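Local coordinates for protein Alpha/beta hydrolase (PDB 6KSU) that probably acts as a stand-alone, penicillin-binding-protein-like cyclase that closes non-ribosomal peptides into macrolactams by heterochiral coupling, at residues D298-G303 against T446-R451; D431-R436 against A459-G464. All blocks are in the same frame, centred on the assembly; numbering follows the deposited sequence.

Contact 1: D298-G303 against T446-R451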
loop_
_atom_site.group_PDB
_atom_site.type_symbol
_atom_site.label_atom_id
_atom_site.label_comp_id
_atom_site.label_asym_id
_atom_site.label_seq_id
_atom_site.Cartn_x
_atom_site.Cartn_y
_atom_site.Cartn_z
ATOM N N ASP A 298 10.540 3.896 -16.319
ATOM C CA ASP A 298 10.311 2.750 -17.191
ATOM C C ASP A 298 9.763 1.545 -16.430
ATOM O O ASP A 298 10.025 0.400 -16.804
ATOM C CB ASP A 298 11.596 2.369 -17.949
ATOM C CG ASP A 298 11.600 2.864 -19.390
ATOM O OD1 ASP A 298 10.611 3.510 -19.811
ATOM O OD2 ASP A 298 12.588 2.592 -20.109
ATOM N N ALA A 299 8.995 1.785 -15.348
ATOM C CA ALA A 299 8.325 0.673 -14.656
ATOM C C ALA A 299 7.028 1.196 -14.029
ATOM O O ALA A 299 6.926 1.394 -12.821
ATOM C CB ALA A 299 9.228 0.032 -13.604
ATOM N N GLU A 300 6.014 1.396 -14.865
ATOM C CA GLU A 300 4.747 1.937 -14.372
ATOM C C GLU A 300 4.009 0.920 -13.495
ATOM O O GLU A 300 3.882 -0.249 -13.879
ATOM C CB GLU A 300 3.863 2.371 -15.545
ATOM C CG GLU A 300 2.835 3.457 -15.178
ATOM C CD GLU A 300 1.471 3.297 -15.881
ATOM O OE1 GLU A 300 1.452 3.129 -17.122
ATOM O OE2 GLU A 300 0.421 3.356 -15.186
ATOM N N PRO A 301 3.502 1.326 -12.297
ATOM C CA PRO A 301 2.646 0.437 -11.464
ATOM C C PRO A 301 1.238 0.329 -12.033
ATOM O O PRO A 301 0.267 0.900 -11.518
ATOM C CB PRO A 301 2.681 1.127 -10.090
ATOM C CG PRO A 301 2.943 2.556 -10.376
ATOM C CD PRO A 301 3.683 2.659 -11.695
ATOM N N PHE A 302 1.121 -0.437 -13.120
ATOM C CA PHE A 302 -0.080 -0.410 -13.949
ATOM C C PHE A 302 -1.306 -0.897 -13.182
ATOM O O PHE A 302 -1.341 -2.031 -12.700
ATOM C CB PHE A 302 0.143 -1.258 -15.205
ATOM C CG PHE A 302 -0.867 -1.017 -16.261
ATOM C CD1 PHE A 302 -0.838 0.156 -16.998
ATOM C CD2 PHE A 302 -1.860 -1.942 -16.506
ATOM C CE1 PHE A 302 -1.775 0.403 -17.962
ATOM C CE2 PHE A 302 -2.807 -1.705 -17.472
ATOM C CZ PHE A 302 -2.765 -0.524 -18.201
ATOM N N GLY A 303 -2.320 -0.047 -13.094
ATOM C CA GLY A 303 -3.533 -0.383 -12.376
ATOM C C GLY A 303 -3.563 -0.009 -10.904
ATOM O O GLY A 303 -4.524 -0.371 -10.216
ATOM N N THR A 446 -9.070 -4.727 -16.028
ATOM C CA THR A 446 -8.259 -3.992 -16.989
ATOM C C THR A 446 -6.790 -4.156 -16.633
ATOM O O THR A 446 -6.375 -3.831 -15.520
ATOM C CB THR A 446 -8.618 -2.515 -17.035
ATOM O OG1 THR A 446 -9.922 -2.371 -17.605
ATOM C CG2 THR A 446 -7.586 -1.758 -17.885
ATOM N N GLY A 447 -6.015 -4.672 -17.577
ATOM C CA GLY A 447 -4.602 -4.849 -17.375
ATOM C C GLY A 447 -3.845 -4.617 -18.669
ATOM O O GLY A 447 -4.405 -4.097 -19.636
ATOM N N ARG A 448 -2.567 -4.983 -18.689
ATOM C CA ARG A 448 -1.771 -4.963 -19.910
ATOM C C ARG A 448 -0.861 -6.181 -19.951
ATOM O O ARG A 448 -0.573 -6.817 -18.936
ATOM C CB ARG A 448 -0.915 -3.703 -20.049
ATOM C CG ARG A 448 0.207 -3.595 -18.995
ATOM C CD ARG A 448 1.115 -2.430 -19.298
ATOM N NE ARG A 448 2.176 -2.315 -18.317
ATOM C CZ ARG A 448 3.078 -1.342 -18.309
ATOM N NH1 ARG A 448 3.050 -0.391 -19.233
ATOM N NH2 ARG A 448 4.010 -1.326 -17.369
ATOM N N PHE A 449 -0.461 -6.525 -21.162
ATOM C CA PHE A 449 0.638 -7.449 -21.393
ATOM C C PHE A 449 1.945 -6.688 -21.511
ATOM O O PHE A 449 1.984 -5.530 -21.935
ATOM C CB PHE A 449 0.385 -8.272 -22.651
ATOM C CG PHE A 449 -0.845 -9.110 -22.546
ATOM C CD1 PHE A 449 -0.797 -10.335 -21.917
ATOM C CD2 PHE A 449 -2.059 -8.631 -22.993
ATOM C CE1 PHE A 449 -1.942 -11.092 -21.785
ATOM C CE2 PHE A 449 -3.201 -9.378 -22.859
ATOM C CZ PHE A 449 -3.144 -10.608 -22.257
ATOM N N VAL A 450 3.017 -7.350 -21.109
ATOM C CA VAL A 450 4.357 -6.783 -21.151
ATOM C C VAL A 450 5.277 -7.781 -21.838
ATOM O O VAL A 450 5.235 -8.982 -21.541
ATOM C CB VAL A 450 4.865 -6.437 -19.735
ATOM C CG1 VAL A 450 6.263 -5.817 -19.794
ATOM C CG2 VAL A 450 3.882 -5.494 -19.073
ATOM N N ARG A 451 6.083 -7.283 -22.768
ATOM C CA ARG A 451 7.123 -8.041 -23.450
ATOM C C ARG A 451 8.486 -7.620 -22.917
ATOM O O ARG A 451 8.675 -6.473 -22.495
ATOM C CB ARG A 451 7.089 -7.797 -24.964
ATOM C CG ARG A 451 5.775 -8.186 -25.647
ATOM C CD ARG A 451 5.623 -7.575 -27.044
ATOM N NE ARG A 451 4.218 -7.380 -27.378
ATOM C CZ ARG A 451 3.444 -8.330 -27.893
ATOM N NH1 ARG A 451 3.961 -9.532 -28.121
ATOM N NH2 ARG A 451 2.160 -8.087 -28.166
#

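Contact 2: D431-R436 against A459-G464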
loop_
_atom_site.group_PDB
_atom_site.type_symbol
_atom_site.label_atom_id
_atom_site.label_comp_id
_atom_site.label_asym_id
_atom_site.label_seq_id
_atom_site.Cartn_x
_atom_site.Cartn_y
_atom_site.Cartn_z
ATOM N N ASP A 431 -0.972 -2.950 -26.009
ATOM C CA ASP A 431 -0.961 -4.184 -25.220
ATOM C C ASP A 431 -1.930 -4.115 -24.033
ATOM O O ASP A 431 -1.753 -4.817 -23.036
ATOM C CB ASP A 431 0.460 -4.537 -24.727
ATOM C CG ASP A 431 1.328 -5.245 -25.799
ATOM O OD1 ASP A 431 2.572 -5.216 -25.666
ATOM O OD2 ASP A 431 0.787 -5.830 -26.764
ATOM N N LEU A 432 -2.963 -3.286 -24.119
ATOM C CA LEU A 432 -3.990 -3.276 -23.092
ATOM C C LEU A 432 -4.965 -4.435 -23.282
ATOM O O LEU A 432 -5.062 -5.038 -24.352
ATOM C CB LEU A 432 -4.756 -1.954 -23.116
ATOM C CG LEU A 432 -4.129 -0.801 -22.337
ATOM C CD1 LEU A 432 -4.341 0.532 -23.057
ATOM C CD2 LEU A 432 -4.730 -0.783 -20.943
ATOM N N PHE A 433 -5.709 -4.736 -22.219
ATOM C CA PHE A 433 -6.769 -5.721 -22.318
ATOM C C PHE A 433 -7.808 -5.443 -21.256
ATOM O O PHE A 433 -7.494 -4.968 -20.156
ATOM C CB PHE A 433 -6.266 -7.156 -22.156
ATOM C CG PHE A 433 -5.892 -7.527 -20.745
ATOM C CD1 PHE A 433 -4.559 -7.569 -20.359
ATOM C CD2 PHE A 433 -6.867 -7.867 -19.807
ATOM C CE1 PHE A 433 -4.208 -7.939 -19.085
ATOM C CE2 PHE A 433 -6.520 -8.214 -18.519
ATOM C CZ PHE A 433 -5.198 -8.257 -18.155
ATOM N N VAL A 434 -9.042 -5.788 -21.586
ATOM C CA VAL A 434 -10.153 -5.760 -20.650
ATOM C C VAL A 434 -10.773 -7.150 -20.626
ATOM O O VAL A 434 -11.060 -7.728 -21.686
ATOM C CB VAL A 434 -11.181 -4.698 -21.056
ATOM C CG1 VAL A 434 -12.444 -4.800 -20.195
ATOM C CG2 VAL A 434 -10.560 -3.327 -20.958
ATOM N N ALA A 435 -10.938 -7.705 -19.426
ATOM C CA ALA A 435 -11.577 -9.003 -19.227
ATOM C C ALA A 435 -12.935 -8.754 -18.580
ATOM O O ALA A 435 -13.000 -8.261 -17.449
ATOM C CB ALA A 435 -10.720 -9.915 -18.351
ATOM N N ARG A 436 -14.013 -9.071 -19.286
ATOM C CA ARG A 436 -15.353 -8.879 -18.738
ATOM C C ARG A 436 -15.849 -10.204 -18.179
ATOM O O ARG A 436 -15.790 -11.226 -18.865
ATOM C CB ARG A 436 -16.335 -8.327 -19.773
ATOM C CG ARG A 436 -17.748 -8.025 -19.169
ATOM C CD ARG A 436 -18.051 -6.527 -18.832
ATOM N NE ARG A 436 -18.074 -6.239 -17.388
ATOM C CZ ARG A 436 -18.604 -5.147 -16.833
ATOM N NH1 ARG A 436 -19.186 -4.223 -17.580
ATOM N NH2 ARG A 436 -18.574 -4.991 -15.526
ATOM N N ALA A 459 5.437 -11.942 -22.233
ATOM C CA ALA A 459 6.069 -12.520 -21.055
ATOM C C ALA A 459 5.355 -12.191 -19.746
ATOM O O ALA A 459 5.455 -12.965 -18.784
ATOM C CB ALA A 459 7.533 -12.063 -20.960
ATOM N N LEU A 460 4.631 -11.075 -19.691
ATOM C CA LEU A 460 3.959 -10.654 -18.472
ATOM C C LEU A 460 2.541 -10.196 -18.755
ATOM O O LEU A 460 2.262 -9.575 -19.786
ATOM C CB LEU A 460 4.699 -9.503 -17.780
ATOM C CG LEU A 460 5.952 -9.928 -17.044
ATOM C CD1 LEU A 460 6.455 -8.752 -16.222
ATOM C CD2 LEU A 460 5.612 -11.134 -16.182
ATOM N N LEU A 461 1.665 -10.497 -17.809
ATOM C CA LEU A 461 0.372 -9.856 -17.659
ATOM C C LEU A 461 0.405 -9.066 -16.352
ATOM O O LEU A 461 0.774 -9.616 -15.306
ATOM C CB LEU A 461 -0.718 -10.937 -17.655
ATOM C CG LEU A 461 -2.211 -10.749 -17.412
ATOM C CD1 LEU A 461 -2.947 -11.989 -17.960
ATOM C CD2 LEU A 461 -2.585 -10.472 -15.931
ATOM N N GLN A 462 0.063 -7.773 -16.398
ATOM C CA GLN A 462 -0.087 -7.049 -15.146
ATOM C C GLN A 462 -1.413 -6.293 -15.090
ATOM O O GLN A 462 -1.916 -5.793 -16.101
ATOM C CB GLN A 462 1.127 -6.118 -14.858
ATOM C CG GLN A 462 1.370 -4.988 -15.799
ATOM C CD GLN A 462 2.654 -4.231 -15.479
ATOM O OE1 GLN A 462 2.932 -3.211 -16.094
ATOM N NE2 GLN A 462 3.439 -4.728 -14.516
ATOM N N TYR A 463 -1.971 -6.249 -13.875
ATOM C CA TYR A 463 -3.214 -5.570 -13.504
ATOM C C TYR A 463 -3.235 -5.413 -11.991
ATOM O O TYR A 463 -2.669 -6.238 -11.270
ATOM C CB TYR A 463 -4.467 -6.349 -13.945
ATOM C CG TYR A 463 -4.808 -7.569 -13.090
ATOM C CD1 TYR A 463 -5.804 -7.502 -12.110
ATOM C CD2 TYR A 463 -4.152 -8.790 -13.271
ATOM C CE1 TYR A 463 -6.142 -8.614 -11.338
ATOM C CE2 TYR A 463 -4.471 -9.913 -12.491
ATOM C CZ TYR A 463 -5.478 -9.811 -11.525
ATOM O OH TYR A 463 -5.826 -10.892 -10.738
ATOM N N GLY A 464 -3.937 -4.383 -11.516
ATOM C CA GLY A 464 -3.923 -4.071 -10.086
ATOM C C GLY A 464 -2.515 -3.930 -9.518
ATOM O O GLY A 464 -2.276 -4.234 -8.349
#

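Contact 1: D298-G303 against T446-R451
One face of the Phe302 ring receives the aliphatic part of Arg448, a CH-pi contact in which Arg448 CG lies 3.9 Å from the ring centroid and 21° off the ring normal, displaced toward the rim on the CD2 side. At the edge of the same ring, in its plane, are Glu300 OE1 and Gly447 CA, while Gly447 C approaches Phe302 CE2 obliquely at 3.3 Å. The guanidinium runs almost parallel to the ring, with 8° between the planes, but is displaced toward the CB end of the ring: Arg448 NE lies beside Phe302 CG and CB, 3.9 Å from Phe302 CB, which sits over one guanidinium face, and the terminal nitrogens lie beyond. This offset follows from the arginine's shape. With CG wedged between the backbone N and carbonyl carbon (chi1 67°), the chain is straight from CG to NE and carries its charged end across the ring.

Charge plays a looser part. Glu300 OE1 stands 4.4 Å from Arg448 NH1, well out of the guanidinium plane, so the attraction is probably electrostatic without a directed N-H. Glu300 O comes within 3.7 Å of Arg448 NH2, also obliquely. The firmer polar partner is Gln462, whose OE1 accepts from Arg448 NE and helps set the rotation of the group. On the loop side, Pro301 centres an inverse gamma turn, closed by a weak bond from Phe302 N to Glu300 O, that separates Glu300 from Phe302.

The loop between helix 286-293 and strand 307-308, within the beta-lactamase-family part of the chain, is thus pressed on the outside of the C-terminal barrel. Phe302 also touches Leu432 of strand 432-437 and Gln462 of strand 458-463, the two neighbours of strand 445-451, and Pro379 borders it from another loop.

Contact 2: D431-R436 against A459-G464
Phe433 reaches past an intervening strand to meet Leu461. Its CB points toward strand 458-463, yet neither CB nor CG touches that strand; the contact is left to the far end of the ring. CG sits between the backbone N and carbonyl carbon (chi1 73°), a setting in which CE1 and CZ, not CB or CG, arrive at Leu461. On the CD1 side the ring meets the ring of Phe449, the planes inclined at about 50°. Farther out, Phe433 CE1 packs on Leu461 CG at 3.8 Å, and Gln462 O stays more distant, 4.3 Å from Phe433 CE1. At the tip, Phe433 CZ lies 4.0 Å from Leu461 CG and 4.1 Å from Leu461 CD2.

Such a contact illustrates how a closed antiparallel barrel is filled. The CA atoms of Phe433 and Leu461 are 9.5 Å apart because strand 445-451 runs between theirs, and here the two strands meet through side chains turned to the interior, over the strand between them. Leu461 holds its CG anti to the backbone N (chi1 175°), which brings the branch point up to the ring obliquely, the two side chains crossing at about a right angle. Leu425 and Leu427 of strand 420-427 and Ile445 of strand 445-451 also touch Phe433. Near the start of strand 458-463, Ala459 and Leu460 both face Val450 in a classic beta bulge.

After two strands of the seven-stranded sheet and the helices that follow, the chain reaches 298-303, then runs through the remaining strands, 307-308 to 344-350, and helix 355-365 before the C-terminal barrel. There it lays down 431-436, returns at 446-451 to close the long loop of contact 1, and turns back at 459-464 to close the much shorter loop of contact 2. The segments alternate, so the two loops cross. Contact 1 ties the two parts of the molecule together on the barrel's outside, whereas contact 2 joins barrel strands from within. Strand 445-451 links them: Val450 N probably donates to Leu460 O, and the contact centres are about 7 Å apart.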